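MccB protein (Escherichia coli, PDB 6OM4) adenylates the C terminus of the peptide precursor MccA, using ATP, on the way to the nucleotide antibiotic microcin C. Local coordinates at residues 159-164 with 168-173; 201-204 with 208-211. All blocks are in the same frame, centred on the assembly; numbering follows the deposited sequence.

Contact 1 (159-164 with 168-173); sequences VLFSED and KNKTEV. With ND7 (5'-O-[(S)-amino(hydroxy)phosphoryl]adenosine), chain M; POP (pyrophosphate 2-), chain G.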
loop_
_atom_site.group_PDB
_atom_site.type_symbol
_atom_site.label_atom_id
_atom_site.label_comp_id
_atom_site.label_asym_id
_atom_site.label_seq_id
_atom_site.Cartn_x
_atom_site.Cartn_y
_atom_site.Cartn_z
ATOM N N VAL A 159 -12.536 -7.898 9.259
ATOM C CA VAL A 159 -12.205 -7.536 10.606
ATOM C C VAL A 159 -13.153 -6.475 11.166
ATOM O O VAL A 159 -13.253 -6.347 12.344
ATOM C CB VAL A 159 -10.729 -7.088 10.684
ATOM C CG1 VAL A 159 -10.443 -5.820 9.904
ATOM C CG2 VAL A 159 -10.289 -6.969 12.126
ATOM N N LEU A 160 -13.824 -5.704 10.301
ATOM C CA LEU A 160 -14.721 -4.689 10.818
ATOM C C LEU A 160 -16.098 -5.227 11.206
ATOM O O LEU A 160 -16.866 -4.468 11.894
ATOM C CB LEU A 160 -14.860 -3.595 9.785
ATOM C CG LEU A 160 -13.562 -2.920 9.361
ATOM C CD1 LEU A 160 -13.870 -1.916 8.280
ATOM C CD2 LEU A 160 -12.873 -2.265 10.547
ATOM N N PHE A 161 -16.342 -6.530 10.997
ATOM C CA PHE A 161 -17.650 -7.135 11.220
ATOM C C PHE A 161 -17.638 -7.926 12.534
ATOM O O PHE A 161 -16.681 -8.594 12.861
ATOM C CB PHE A 161 -18.078 -8.040 10.066
ATOM C CG PHE A 161 -18.130 -7.398 8.696
ATOM C CD1 PHE A 161 -18.369 -6.052 8.564
ATOM C CD2 PHE A 161 -17.971 -8.162 7.547
ATOM C CE1 PHE A 161 -18.417 -5.462 7.304
ATOM C CE2 PHE A 161 -17.987 -7.569 6.290
ATOM C CZ PHE A 161 -18.224 -6.228 6.174
ATOM N N SER A 162 -18.759 -7.847 13.241
ATOM C CA SER A 162 -18.992 -8.609 14.503
ATOM C C SER A 162 -20.150 -9.598 14.309
ATOM O O SER A 162 -20.885 -9.560 13.282
ATOM C CB SER A 162 -19.263 -7.633 15.610
ATOM O OG SER A 162 -18.076 -6.907 15.887
ATOM N N GLU A 163 -20.345 -10.481 15.301
ATOM C CA GLU A 163 -21.394 -11.455 15.212
ATOM C C GLU A 163 -22.737 -10.751 15.065
ATOM O O GLU A 163 -23.619 -11.291 14.371
ATOM C CB GLU A 163 -21.442 -12.374 16.437
ATOM C CG GLU A 163 -20.302 -13.362 16.482
ATOM C CD GLU A 163 -20.234 -14.167 17.770
ATOM O OE1 GLU A 163 -20.936 -13.773 18.743
ATOM O OE2 GLU A 163 -19.459 -15.147 17.822
ATOM N N ASP A 164 -22.901 -9.625 15.778
ATOM C CA ASP A 164 -24.156 -8.858 15.799
ATOM C C ASP A 164 -24.467 -8.256 14.435
ATOM O O ASP A 164 -25.611 -7.761 14.232
ATOM C CB ASP A 164 -24.134 -7.677 16.774
ATOM C CG ASP A 164 -25.031 -7.926 17.966
ATOM O OD1 ASP A 164 -24.763 -8.905 18.699
ATOM O OD2 ASP A 164 -26.028 -7.186 18.111
ATOM N N LYS A 168 -26.541 -7.935 7.982
ATOM C CA LYS A 168 -26.537 -6.535 7.596
ATOM C C LYS A 168 -25.710 -6.370 6.324
ATOM O O LYS A 168 -24.997 -7.292 5.910
ATOM C CB LYS A 168 -25.936 -5.649 8.694
ATOM C CG LYS A 168 -26.753 -5.523 9.974
ATOM C CD LYS A 168 -26.093 -4.586 10.962
ATOM C CE LYS A 168 -27.019 -3.508 11.479
ATOM N NZ LYS A 168 -27.854 -4.010 12.592
ATOM N N ASN A 169 -25.827 -5.197 5.697
ATOM C CA ASN A 169 -25.122 -4.941 4.443
ATOM C C ASN A 169 -23.658 -4.633 4.783
ATOM O O ASN A 169 -23.361 -3.957 5.781
ATOM C CB ASN A 169 -25.811 -3.827 3.653
ATOM C CG ASN A 169 -26.944 -4.348 2.791
ATOM O OD1 ASN A 169 -27.361 -5.505 2.890
ATOM N ND2 ASN A 169 -27.444 -3.499 1.918
ATOM N N LYS A 170 -22.725 -5.118 3.959
ATOM C CA LYS A 170 -21.308 -4.838 4.194
ATOM C C LYS A 170 -20.988 -3.343 4.119
ATOM O O LYS A 170 -20.237 -2.821 4.988
ATOM C CB LYS A 170 -20.447 -5.618 3.194
ATOM C CG LYS A 170 -20.539 -7.108 3.403
ATOM C CD LYS A 170 -19.478 -7.871 2.659
ATOM C CE LYS A 170 -19.651 -9.353 2.863
ATOM N NZ LYS A 170 -18.556 -10.093 2.204
ATOM N N THR A 171 -21.516 -2.627 3.114
ATOM C CA THR A 171 -21.134 -1.224 2.983
ATOM C C THR A 171 -21.559 -0.454 4.238
ATOM O O THR A 171 -20.857 0.447 4.652
ATOM C CB THR A 171 -21.654 -0.599 1.676
ATOM O OG1 THR A 171 -23.079 -0.624 1.716
ATOM C CG2 THR A 171 -21.156 -1.331 0.450
ATOM N N GLU A 172 -22.725 -0.785 4.819
ATOM C CA GLU A 172 -23.260 0.007 5.907
ATOM C C GLU A 172 -22.437 -0.243 7.188
ATOM O O GLU A 172 -22.146 0.666 7.917
ATOM C CB GLU A 172 -24.739 -0.290 6.124
ATOM C CG GLU A 172 -24.982 -1.412 7.086
ATOM C CD GLU A 172 -26.449 -1.699 7.319
ATOM O OE1 GLU A 172 -26.977 -2.706 6.741
ATOM O OE2 GLU A 172 -27.063 -0.897 8.056
ATOM N N VAL A 173 -21.981 -1.480 7.410
ATOM C CA VAL A 173 -21.187 -1.749 8.571
ATOM C C VAL A 173 -19.757 -1.218 8.418
ATOM O O VAL A 173 -19.236 -0.653 9.368
ATOM C CB VAL A 173 -21.228 -3.236 8.910
ATOM C CG1 VAL A 173 -20.379 -3.549 10.125
ATOM C CG2 VAL A 173 -22.668 -3.665 9.104
HETATM O O1A ND7 M . -14.787 -12.798 -1.160
HETATM P PA ND7 M . -13.894 -11.710 -0.636
HETATM O O2A ND7 M . -13.484 -11.772 0.828
HETATM N N3A ND7 M . -12.510 -11.809 -1.616
HETATM O "O5'" ND7 M . -14.492 -10.256 -0.841
HETATM C "C5'" ND7 M . -14.941 -9.935 -2.193
HETATM C "C4'" ND7 M . -15.984 -8.802 -2.013
HETATM C "C3'" ND7 M . -17.302 -9.425 -1.439
HETATM O "O3'" ND7 M . -17.788 -8.731 -0.356
HETATM C "C2'" ND7 M . -18.204 -9.480 -2.745
HETATM O "O2'" ND7 M . -19.621 -9.231 -2.399
HETATM C "C1'" ND7 M . -17.773 -8.470 -3.513
HETATM O "O4'" ND7 M . -16.192 -8.312 -3.195
HETATM N N9 ND7 M . -17.841 -8.649 -4.936
HETATM C C4 ND7 M . -18.382 -7.771 -5.825
HETATM C C5 ND7 M . -18.228 -8.297 -7.058
HETATM N N7 ND7 M . -17.586 -9.482 -6.937
HETATM C C8 ND7 M . -17.347 -9.669 -5.654
HETATM N N3 ND7 M . -18.993 -6.581 -5.643
HETATM C C2 ND7 M . -19.424 -5.927 -6.680
HETATM N N1 ND7 M . -19.301 -6.431 -7.912
HETATM C C6 ND7 M . -18.713 -7.577 -8.129
HETATM N N6 ND7 M . -18.594 -8.103 -9.478
HETATM P P1 POP G . -16.609 -15.719 0.767
HETATM O O1 POP G . -15.662 -16.353 1.786
HETATM O O2 POP G . -15.992 -15.559 -0.611
HETATM O O3 POP G . -18.014 -16.304 0.717
HETATM O O POP G . -16.752 -14.250 1.397
HETATM P P2 POP G . -17.479 -12.973 0.687
HETATM O O4 POP G . -16.657 -11.774 1.056
HETATM O O5 POP G . -17.560 -13.209 -0.787
HETATM O O6 POP G . -18.784 -12.816 1.336
#
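Phe161 lays its ring obliquely against the first turn of helix 170-181, where it meets Val173 and Lys170. The apolar part is divided along the ring. CD1, on the side near the backbone, touches Val173 CG1 at 3.6 Å, while Phe161 CZ at the far end lies 3.7 Å from Lys170 CG, and the lysine chain runs at about a right angle to the phenylalanine side chain. With its CG anti to the carbonyl carbon (chi1 -57°), Phe161 brings the end of its ring closer to the helix than its CB. Leu160 adds a looser touch through its carbonyl O, 4.0 Å from Val173 CG1, and its side chain packs on Ile174 and Leu178 further along the helix.

The polar part belongs to Lys170, whose chain runs extended from CB to NZ past the ring toward the bound groups. Lys170 NZ donates to pyrophosphate O6 at 2.9 Å and to O3' of the adenosine phosphoramidate at 3.0 Å; Gln158 OE1 accepts a further hydrogen bond from it and Asp148 OD2 a weak one. These partners fix the position of NZ.

Within 168-173, Asn169 at the N-cap position donates its backbone N to Glu172 OE1 at 2.9 Å, on the anti side of the carboxylate.

Lys170 brings the contact to the nucleotide site of a ThiF/E1-type Rossmann-like domain, where it reaches both the pyrophosphate and the ribose, and the buried loop residue Phe161 flanks its aliphatic stem.

Contact 2 (201-204 with 208-211); sequences HKVP and IWVV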
loop_
_atom_site.group_PDB
_atom_site.type_symbol
_atom_site.label_atom_id
_atom_site.label_comp_id
_atom_site.label_asym_id
_atom_site.label_seq_id
_atom_site.Cartn_x
_atom_site.Cartn_y
_atom_site.Cartn_z
ATOM N N HIS A 201 -19.571 1.897 -15.590
ATOM C CA HIS A 201 -19.957 3.289 -15.768
ATOM C C HIS A 201 -20.598 3.876 -14.500
ATOM O O HIS A 201 -20.674 5.100 -14.402
ATOM C CB HIS A 201 -20.891 3.453 -16.994
ATOM C CG HIS A 201 -20.214 3.115 -18.280
ATOM N ND1 HIS A 201 -19.233 3.917 -18.827
ATOM C CD2 HIS A 201 -20.332 2.051 -19.104
ATOM C CE1 HIS A 201 -18.771 3.351 -19.921
ATOM N NE2 HIS A 201 -19.432 2.222 -20.127
ATOM N N LYS A 202 -21.089 3.029 -13.578
ATOM C CA LYS A 202 -21.746 3.482 -12.352
ATOM C C LYS A 202 -20.719 3.750 -11.239
ATOM O O LYS A 202 -21.081 4.206 -10.145
ATOM C CB LYS A 202 -22.761 2.451 -11.839
ATOM C CG LYS A 202 -24.059 2.363 -12.635
ATOM C CD LYS A 202 -24.164 1.133 -13.508
ATOM C CE LYS A 202 -25.567 0.828 -13.996
ATOM N NZ LYS A 202 -26.289 -0.058 -13.058
ATOM N N VAL A 203 -19.444 3.424 -11.481
ATOM C CA VAL A 203 -18.414 3.592 -10.467
ATOM C C VAL A 203 -17.765 4.961 -10.637
ATOM O O VAL A 203 -17.225 5.263 -11.707
ATOM C CB VAL A 203 -17.374 2.462 -10.550
ATOM C CG1 VAL A 203 -16.266 2.668 -9.537
ATOM C CG2 VAL A 203 -18.000 1.084 -10.387
ATOM N N PRO A 204 -17.790 5.828 -9.603
ATOM C CA PRO A 204 -17.272 7.187 -9.729
ATOM C C PRO A 204 -15.759 7.223 -9.985
ATOM O O PRO A 204 -15.046 6.315 -9.597
ATOM C CB PRO A 204 -17.604 7.882 -8.410
ATOM C CG PRO A 204 -18.634 6.970 -7.754
ATOM C CD PRO A 204 -18.373 5.566 -8.280
ATOM N N ILE A 208 -7.771 6.894 -7.141
ATOM C CA ILE A 208 -7.434 5.494 -7.407
ATOM C C ILE A 208 -8.624 4.615 -6.999
ATOM O O ILE A 208 -9.379 4.943 -6.043
ATOM C CB ILE A 208 -6.125 5.093 -6.693
ATOM C CG1 ILE A 208 -5.685 3.703 -7.147
ATOM C CG2 ILE A 208 -6.257 5.224 -5.171
ATOM C CD1 ILE A 208 -4.234 3.371 -6.833
ATOM N N TRP A 209 -8.825 3.540 -7.761
ATOM C CA TRP A 209 -9.685 2.462 -7.379
ATOM C C TRP A 209 -8.868 1.347 -6.728
ATOM O O TRP A 209 -7.891 0.833 -7.320
ATOM C CB TRP A 209 -10.384 1.875 -8.608
ATOM C CG TRP A 209 -11.399 2.764 -9.261
ATOM C CD1 TRP A 209 -11.739 4.050 -8.983
ATOM C CD2 TRP A 209 -12.224 2.346 -10.358
ATOM N NE1 TRP A 209 -12.753 4.458 -9.831
ATOM C CE2 TRP A 209 -13.028 3.445 -10.714
ATOM C CE3 TRP A 209 -12.339 1.142 -11.061
ATOM C CZ2 TRP A 209 -13.979 3.344 -11.740
ATOM C CZ3 TRP A 209 -13.269 1.047 -12.072
ATOM C CH2 TRP A 209 -14.029 2.153 -12.440
ATOM N N VAL A 210 -9.394 0.858 -5.602
ATOM C CA VAL A 210 -8.935 -0.349 -5.026
ATOM C C VAL A 210 -9.861 -1.450 -5.534
ATOM O O VAL A 210 -11.031 -1.475 -5.180
ATOM C CB VAL A 210 -8.936 -0.297 -3.489
ATOM C CG1 VAL A 210 -8.606 -1.671 -2.909
ATOM C CG2 VAL A 210 -7.989 0.790 -2.962
ATOM N N VAL A 211 -9.303 -2.380 -6.297
ATOM C CA VAL A 211 -10.081 -3.412 -6.942
ATOM C C VAL A 211 -9.951 -4.683 -6.104
ATOM O O VAL A 211 -8.959 -5.428 -6.214
ATOM C CB VAL A 211 -9.673 -3.624 -8.412
ATOM C CG1 VAL A 211 -10.557 -4.655 -9.067
ATOM C CG2 VAL A 211 -9.696 -2.311 -9.173
#
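Val203 sets CG1 over one face of the Trp209 indole, offset toward the rim, and this is the tight part of the contact. Val203 CG1 comes within 3.2 Å of Trp209 CZ2 and lies 3.7 Å from the centroid of the six-membered ring, 27° off its normal, a CH-pi contact. The methyl stands anti to the backbone N (chi1 177°), which aims it at the benzo half of the indole.

At the ring's edge the next residue adds a polar hold: Trp209 NE1 donates to Pro204 O at 3.0 Å, with an N-H...O angle of 145°. The bond is somewhat bent, with the oxygen tilted out of the indole plane, yet it satisfies the buried indole nitrogen and limits rotation of the ring.

The loose side is the outer one. Pro204 CB points away from the strand, and the residue is partly exposed, while His201 and Lys202 are exposed; His201 meets Tyr226 edge-to-face.

Val203 also touches Leu192 and Val119, and Trp209 touches Val119, Leu200 and Tyr234. Strand 208-211 itself runs between the parallel strands 117-121 and 234-240, with Ile208 and Val210 packing on helix 292-311.

Following the chain from the N terminus, strand 141-146 leads into the loop that carries 159-164, and contact 1 closes a short turn as the chain enters helix 170-181. Strand 186-191, at one edge of the large mixed sheet, comes next. From there a second loop returns to the sheet interior, and contact 2 closes its last turn against strand 208-211. The two closures follow in series, neither nested nor crossed, with centres about 21 Å apart and nearest atoms about 11 Å apart. Contact 1 ties loop to helix beside the pyrophosphate; contact 2 ties loop to strand, with Val203 near Ile194 of the ATP site.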